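Local coordinates for protein Mono(ADP-ribosyl)transferase SpvB (Salmonella typhimurium, PDB 2GWM) that probably transfers ADP-ribose from NAD+ to an arginine of actin, blocking polymerization of actin and breaking down the host cytoskeleton, at residues Ala7-Ser12 with His142-Ala147; Leu83-Pro88 with Lys95-Ile100. All coordinates share one frame; numbering follows the deposited sequence.

Both contacts belong to the ADP-ribosyltransferase domain of SpvB. Their centres lie 27 Å apart on opposite sides of the chain's centre, and their nearest atoms are about 12 Å apart. Contact 1 joins helix 3-24 to the loop between strands 135-136 and 149-151 of the antiparallel three-stranded sheet. Contact 2 starts at the end of strand 78-83, at one edge of the mixed five-stranded sheet, and reaches the end of helix 91-97. Along the chain, contact 2 lies wholly between the two segments of contact 1. Each borders a different predicted active-site residue: Glu148 follows contact 1, and Arg81 precedes contact 2. Both therefore probably lie at the margin of the catalytic region.

Contact 1: Ala7-Ser12 with His142-Ala147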
loop_
_atom_site.group_PDB
_atom_site.type_symbol
_atom_site.label_atom_id
_atom_site.label_comp_id
_atom_site.label_asym_id
_atom_site.label_seq_id
_atom_site.Cartn_x
_atom_site.Cartn_y
_atom_site.Cartn_z
ATOM N N ALA A 7 6.513 -9.564 13.251
ATOM C CA ALA A 7 5.554 -8.452 13.257
ATOM C C ALA A 7 5.036 -8.144 11.849
ATOM O O ALA A 7 3.872 -7.920 11.693
ATOM C CB ALA A 7 6.121 -7.253 13.908
ATOM N N LEU A 8 5.919 -8.182 10.850
ATOM C CA LEU A 8 5.502 -8.014 9.460
ATOM C C LEU A 8 4.556 -9.095 9.008
ATOM O O LEU A 8 3.563 -8.835 8.279
ATOM C CB LEU A 8 6.749 -7.986 8.557
ATOM C CG LEU A 8 6.477 -7.873 7.019
ATOM C CD1 LEU A 8 5.711 -6.603 6.724
ATOM C CD2 LEU A 8 7.818 -7.880 6.334
ATOM N N ARG A 9 4.804 -10.334 9.399
ATOM C CA ARG A 9 3.845 -11.415 9.111
ATOM C C ARG A 9 2.473 -11.091 9.676
ATOM O O ARG A 9 1.457 -11.261 9.006
ATOM C CB ARG A 9 4.341 -12.753 9.677
ATOM C CG ARG A 9 5.586 -13.335 8.997
ATOM C CD ARG A 9 5.986 -14.702 9.611
ATOM N NE ARG A 9 7.094 -15.283 8.882
ATOM C CZ ARG A 9 6.999 -15.919 7.706
ATOM N NH1 ARG A 9 5.825 -16.129 7.103
ATOM N NH2 ARG A 9 8.113 -16.369 7.122
ATOM N N TYR A 10 2.431 -10.590 10.912
ATOM C CA TYR A 10 1.162 -10.235 11.537
ATOM C C TYR A 10 0.479 -9.081 10.814
ATOM O O TYR A 10 -0.720 -9.097 10.610
ATOM C CB TYR A 10 1.419 -9.863 13.004
ATOM C CG TYR A 10 0.166 -9.509 13.723
ATOM C CD1 TYR A 10 -0.591 -10.467 14.342
ATOM C CD2 TYR A 10 -0.265 -8.189 13.788
ATOM C CE1 TYR A 10 -1.749 -10.129 14.984
ATOM C CE2 TYR A 10 -1.435 -7.839 14.401
ATOM C CZ TYR A 10 -2.161 -8.802 15.049
ATOM O OH TYR A 10 -3.322 -8.505 15.750
ATOM N N TYR A 11 1.234 -8.054 10.447
ATOM C CA TYR A 11 0.764 -6.966 9.600
ATOM C C TYR A 11 0.044 -7.542 8.376
ATOM O O TYR A 11 -1.061 -7.141 8.058
ATOM C CB TYR A 11 1.963 -6.107 9.139
ATOM C CG TYR A 11 1.503 -5.133 8.097
ATOM C CD1 TYR A 11 0.978 -3.907 8.447
ATOM C CD2 TYR A 11 1.560 -5.461 6.758
ATOM C CE1 TYR A 11 0.494 -3.031 7.457
ATOM C CE2 TYR A 11 1.054 -4.585 5.782
ATOM C CZ TYR A 11 0.518 -3.401 6.132
ATOM O OH TYR A 11 0.018 -2.563 5.132
ATOM N N SER A 12 0.734 -8.419 7.669
ATOM C CA SER A 12 0.181 -9.008 6.435
ATOM C C SER A 12 -1.135 -9.762 6.694
ATOM O O SER A 12 -2.076 -9.677 5.917
ATOM C CB SER A 12 1.238 -9.899 5.758
ATOM O OG SER A 12 0.718 -10.594 4.631
ATOM N N HIS A 142 0.946 -13.473 4.253
ATOM C CA HIS A 142 0.103 -14.464 4.901
ATOM C C HIS A 142 -0.467 -15.424 3.905
ATOM O O HIS A 142 -0.421 -16.646 4.115
ATOM C CB HIS A 142 -1.029 -13.795 5.661
ATOM C CG HIS A 142 -1.806 -14.760 6.488
ATOM N ND1 HIS A 142 -1.258 -15.376 7.597
ATOM C CD2 HIS A 142 -3.027 -15.303 6.314
ATOM C CE1 HIS A 142 -2.152 -16.201 8.109
ATOM N NE2 HIS A 142 -3.226 -16.185 7.343
ATOM N N PHE A 143 -1.062 -14.878 2.848
ATOM C CA PHE A 143 -1.577 -15.685 1.767
ATOM C C PHE A 143 -0.534 -15.715 0.663
ATOM O O PHE A 143 0.019 -14.686 0.284
ATOM C CB PHE A 143 -2.906 -15.120 1.280
ATOM C CG PHE A 143 -4.031 -15.269 2.279
ATOM C CD1 PHE A 143 -4.531 -16.504 2.591
ATOM C CD2 PHE A 143 -4.624 -14.167 2.879
ATOM C CE1 PHE A 143 -5.567 -16.649 3.527
ATOM C CE2 PHE A 143 -5.638 -14.306 3.802
ATOM C CZ PHE A 143 -6.132 -15.564 4.103
ATOM N N LYS A 144 -0.279 -16.915 0.157
ATOM C CA LYS A 144 0.836 -17.158 -0.744
ATOM C C LYS A 144 0.354 -17.052 -2.182
ATOM O O LYS A 144 -0.858 -17.052 -2.452
ATOM C CB LYS A 144 1.426 -18.542 -0.473
ATOM C CG LYS A 144 1.577 -18.880 1.012
ATOM C CD LYS A 144 2.551 -17.972 1.756
ATOM C CE LYS A 144 2.413 -18.206 3.276
ATOM N NZ LYS A 144 3.482 -17.662 4.124
ATOM N N GLY A 145 1.294 -16.913 -3.108
ATOM C CA GLY A 145 0.960 -17.035 -4.523
ATOM C C GLY A 145 0.348 -15.792 -5.149
ATOM O O GLY A 145 -0.278 -15.861 -6.209
ATOM N N GLU A 146 0.527 -14.660 -4.484
ATOM C CA GLU A 146 0.197 -13.369 -5.072
ATOM C C GLU A 146 1.339 -12.468 -4.675
ATOM O O GLU A 146 1.498 -12.122 -3.496
ATOM C CB GLU A 146 -1.190 -12.832 -4.636
ATOM C CG GLU A 146 -1.477 -12.747 -3.119
ATOM C CD GLU A 146 -2.484 -13.807 -2.587
ATOM O OE1 GLU A 146 -2.278 -15.040 -2.785
ATOM O OE2 GLU A 146 -3.487 -13.396 -1.956
ATOM N N ALA A 147 2.217 -12.220 -5.633
ATOM C CA ALA A 147 3.348 -11.346 -5.421
ATOM C C ALA A 147 2.905 -10.018 -4.888
ATOM O O ALA A 147 1.915 -9.442 -5.314
ATOM C CB ALA A 147 4.161 -11.164 -6.695
#
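Ser12 turns its hydroxyl across to the backbone of His142, the one hydrogen bond between Ala7-Ser12 and His142-Ala147. The donor is His142 N and the acceptor is Ser12 OG, at 2.9 Å. The N-H points to the oxygen at 158°, fairly straight. OG stands anti to the backbone N of its own residue (chi1 174°), which carries it off the helix towards the loop. His142 CB lies alongside the same oxygen, 3.8 Å from OG. The imidazole leads away from Ala7-Ser12, though the side chain still touches Ala13, the next residue of the helix. Within the loop it turns an edge to the phenyl face of Phe143, with His142 CD2 3.7 Å above the plane and over the ring centre.

Ser12 and Arg9 sit on helix 3-24. The loop comes just before Glu148, a predicted active-site residue. This position is consistent with the ADP-ribosylating turn-turn loop of mono-ADP-ribosyltransferases, and Glu146-Ala147-Glu148 matches the Glu-X-Glu motif of arginine-modifying members. The side chain of Ser12 is about 5 Å from that of Glu148, so the contact borders the predicted catalytic site.

The other approach is between two cations. Arg9 is extended from CG to NE, whereas Lys144 is bent at chi2, and the two chains meet at about a right angle. Lys144 NZ sits at the edge of the guanidinium, near its plane, 4.1 Å from Arg9 NH1. Asp139 probably offsets the like charges: its carboxylate forms a salt bridge with Lys144 NZ, and its carbonyl accepts from Arg9 NH1. Arg9 NE pairs with Glu1, and Lys144 NZ also donates to Ala141 O.

Contact 2: Leu83-Pro88 with Lys95-Ile100; sequences LKLDKP and KEYTTI
Leu85 and Tyr97 share the same first-torsion setting, with CG anti to the carbonyl carbon (chi1 -66° and -84°). From these starts the two side chains meet at about a right angle. The CD1 branch of Leu85 touches the base of the tyrosine, 4.0 Å from Tyr97 CB. Further out, Leu83 CD1 comes to 4.2 Å from Tyr97 CE2. Both methyls approach the ring obliquely.

The leucines lie at the end of strand 78-83 and in the loop after it. Tyr97 is on the last turn of helix 91-97. The contact packs the end of the helix against the strand end and loop that precede it in the chain. Tyr97 also packs on Ile194 and Met196 of strand 192-198, while Leu85 reaches Val93 and Leu94. Asp121 takes the backbone N-H groups of Leu85 and Asp86, one on each carboxylate oxygen.

Thr98 is the first residue beyond helical geometry. Lys95 O receives Thr98 N at 3.3 Å and Thr99 OG1 at 2.6 Å, from opposite faces of its plane. The hydroxyl sits above the carbonyl plane, 36° out of it. Leu83 is two residues from Arg81, a predicted active-site residue, and their side chains are about 4 Å apart. Across the two segments the contact is purely apolar, so its cohesion comes from dispersion and burial.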
loop_
_atom_site.group_PDB
_atom_site.type_symbol
_atom_site.label_atom_id
_atom_site.label_comp_id
_atom_site.label_asym_id
_atom_site.label_seq_id
_atom_site.Cartn_x
_atom_site.Cartn_y
_atom_site.Cartn_z
ATOM N N LEU A 83 -6.907 0.997 -7.523
ATOM C CA LEU A 83 -7.572 1.814 -6.475
ATOM C C LEU A 83 -8.993 2.196 -6.883
ATOM O O LEU A 83 -9.312 2.390 -8.053
ATOM C CB LEU A 83 -6.825 3.145 -6.184
ATOM C CG LEU A 83 -5.453 3.258 -5.560
ATOM C CD1 LEU A 83 -5.129 4.718 -5.331
ATOM C CD2 LEU A 83 -5.397 2.515 -4.260
ATOM N N LYS A 84 -9.861 2.377 -5.902
ATOM C CA LYS A 84 -11.138 2.956 -6.123
ATOM C C LYS A 84 -10.997 4.380 -5.708
ATOM O O LYS A 84 -10.899 4.675 -4.487
ATOM C CB LYS A 84 -12.158 2.234 -5.267
ATOM C CG LYS A 84 -13.526 2.591 -5.581
ATOM C CD LYS A 84 -14.499 1.818 -4.723
ATOM C CE LYS A 84 -15.882 1.878 -5.326
ATOM N NZ LYS A 84 -16.261 3.257 -5.839
ATOM N N LEU A 85 -10.933 5.293 -6.676
ATOM C CA LEU A 85 -10.870 6.724 -6.392
ATOM C C LEU A 85 -12.119 7.499 -6.681
ATOM O O LEU A 85 -12.173 8.673 -6.328
ATOM C CB LEU A 85 -9.734 7.404 -7.155
ATOM C CG LEU A 85 -8.307 7.047 -6.830
ATOM C CD1 LEU A 85 -7.380 7.916 -7.724
ATOM C CD2 LEU A 85 -8.016 7.235 -5.346
ATOM N N ASP A 86 -13.144 6.890 -7.276
ATOM C CA ASP A 86 -14.313 7.630 -7.691
ATOM C C ASP A 86 -15.431 7.699 -6.655
ATOM O O ASP A 86 -16.539 8.116 -6.997
ATOM C CB ASP A 86 -14.838 7.092 -9.029
ATOM C CG ASP A 86 -13.914 7.404 -10.156
ATOM O OD1 ASP A 86 -13.464 8.531 -10.231
ATOM O OD2 ASP A 86 -13.648 6.543 -10.995
ATOM N N LYS A 87 -15.109 7.386 -5.403
ATOM C CA LYS A 87 -16.061 7.559 -4.280
ATOM C C LYS A 87 -16.216 9.050 -3.967
ATOM O O LYS A 87 -15.215 9.756 -3.847
ATOM C CB LYS A 87 -15.554 6.856 -3.026
ATOM C CG LYS A 87 -15.099 5.406 -3.215
ATOM C CD LYS A 87 -15.079 4.557 -1.936
ATOM C CE LYS A 87 -14.450 5.269 -0.753
ATOM N NZ LYS A 87 -14.830 4.638 0.565
ATOM N N PRO A 88 -17.464 9.533 -3.808
ATOM C CA PRO A 88 -17.660 10.880 -3.254
ATOM C C PRO A 88 -16.671 11.293 -2.160
ATOM O O PRO A 88 -16.051 12.339 -2.280
ATOM C CB PRO A 88 -19.079 10.802 -2.706
ATOM C CG PRO A 88 -19.775 9.966 -3.766
ATOM C CD PRO A 88 -18.758 8.915 -4.159
ATOM N N LYS A 95 -8.616 14.312 -6.745
ATOM C CA LYS A 95 -8.074 15.518 -7.342
ATOM C C LYS A 95 -6.564 15.540 -7.180
ATOM O O LYS A 95 -5.851 15.848 -8.114
ATOM C CB LYS A 95 -8.647 16.741 -6.674
ATOM C CG LYS A 95 -8.064 18.013 -7.263
ATOM C CD LYS A 95 -8.833 19.260 -6.867
ATOM C CE LYS A 95 -8.248 20.491 -7.579
ATOM N NZ LYS A 95 -8.343 20.415 -9.090
ATOM N N GLU A 96 -6.088 15.184 -5.995
ATOM C CA GLU A 96 -4.639 15.099 -5.729
ATOM C C GLU A 96 -3.905 14.139 -6.696
ATOM O O GLU A 96 -2.856 14.460 -7.267
ATOM C CB GLU A 96 -4.384 14.576 -4.303
ATOM C CG GLU A 96 -4.430 15.580 -3.219
ATOM C CD GLU A 96 -3.110 15.583 -2.439
ATOM O OE1 GLU A 96 -2.334 16.560 -2.658
ATOM O OE2 GLU A 96 -2.844 14.597 -1.670
ATOM N N TYR A 97 -4.474 12.960 -6.890
ATOM C CA TYR A 97 -3.798 11.938 -7.677
ATOM C C TYR A 97 -3.893 12.184 -9.185
ATOM O O TYR A 97 -3.200 11.514 -9.950
ATOM C CB TYR A 97 -4.443 10.569 -7.360
ATOM C CG TYR A 97 -3.889 9.908 -6.128
ATOM C CD1 TYR A 97 -4.016 10.514 -4.891
ATOM C CD2 TYR A 97 -3.186 8.742 -6.209
ATOM C CE1 TYR A 97 -3.451 9.926 -3.723
ATOM C CE2 TYR A 97 -2.640 8.148 -5.045
ATOM C CZ TYR A 97 -2.777 8.769 -3.829
ATOM O OH TYR A 97 -2.255 8.277 -2.631
ATOM N N THR A 98 -4.757 13.115 -9.576
ATOM C CA THR A 98 -4.971 13.416 -11.019
ATOM C C THR A 98 -4.556 14.816 -11.374
ATOM O O THR A 98 -4.906 15.354 -12.419
ATOM C CB THR A 98 -6.424 13.162 -11.501
ATOM O OG1 THR A 98 -7.327 13.958 -10.750
ATOM C CG2 THR A 98 -6.783 11.737 -11.375
ATOM N N THR A 99 -3.752 15.393 -10.506
ATOM C CA THR A 99 -3.086 16.675 -10.787
ATOM C C THR A 99 -1.678 16.391 -11.330
ATOM O O THR A 99 -0.757 15.967 -10.590
ATOM C CB THR A 99 -3.044 17.552 -9.554
ATOM O OG1 THR A 99 -4.388 17.790 -9.088
ATOM C CG2 THR A 99 -2.396 18.879 -9.869
ATOM N N ILE A 100 -1.498 16.654 -12.623
ATOM C CA ILE A 100 -0.231 16.390 -13.268
ATOM C C ILE A 100 0.872 17.124 -12.532
ATOM O O ILE A 100 0.764 18.331 -12.245
ATOM C CB ILE A 100 -0.217 16.850 -14.751
ATOM C CG1 ILE A 100 -1.263 16.127 -15.549
ATOM C CG2 ILE A 100 1.169 16.613 -15.333
ATOM C CD1 ILE A 100 -0.895 14.716 -15.758
#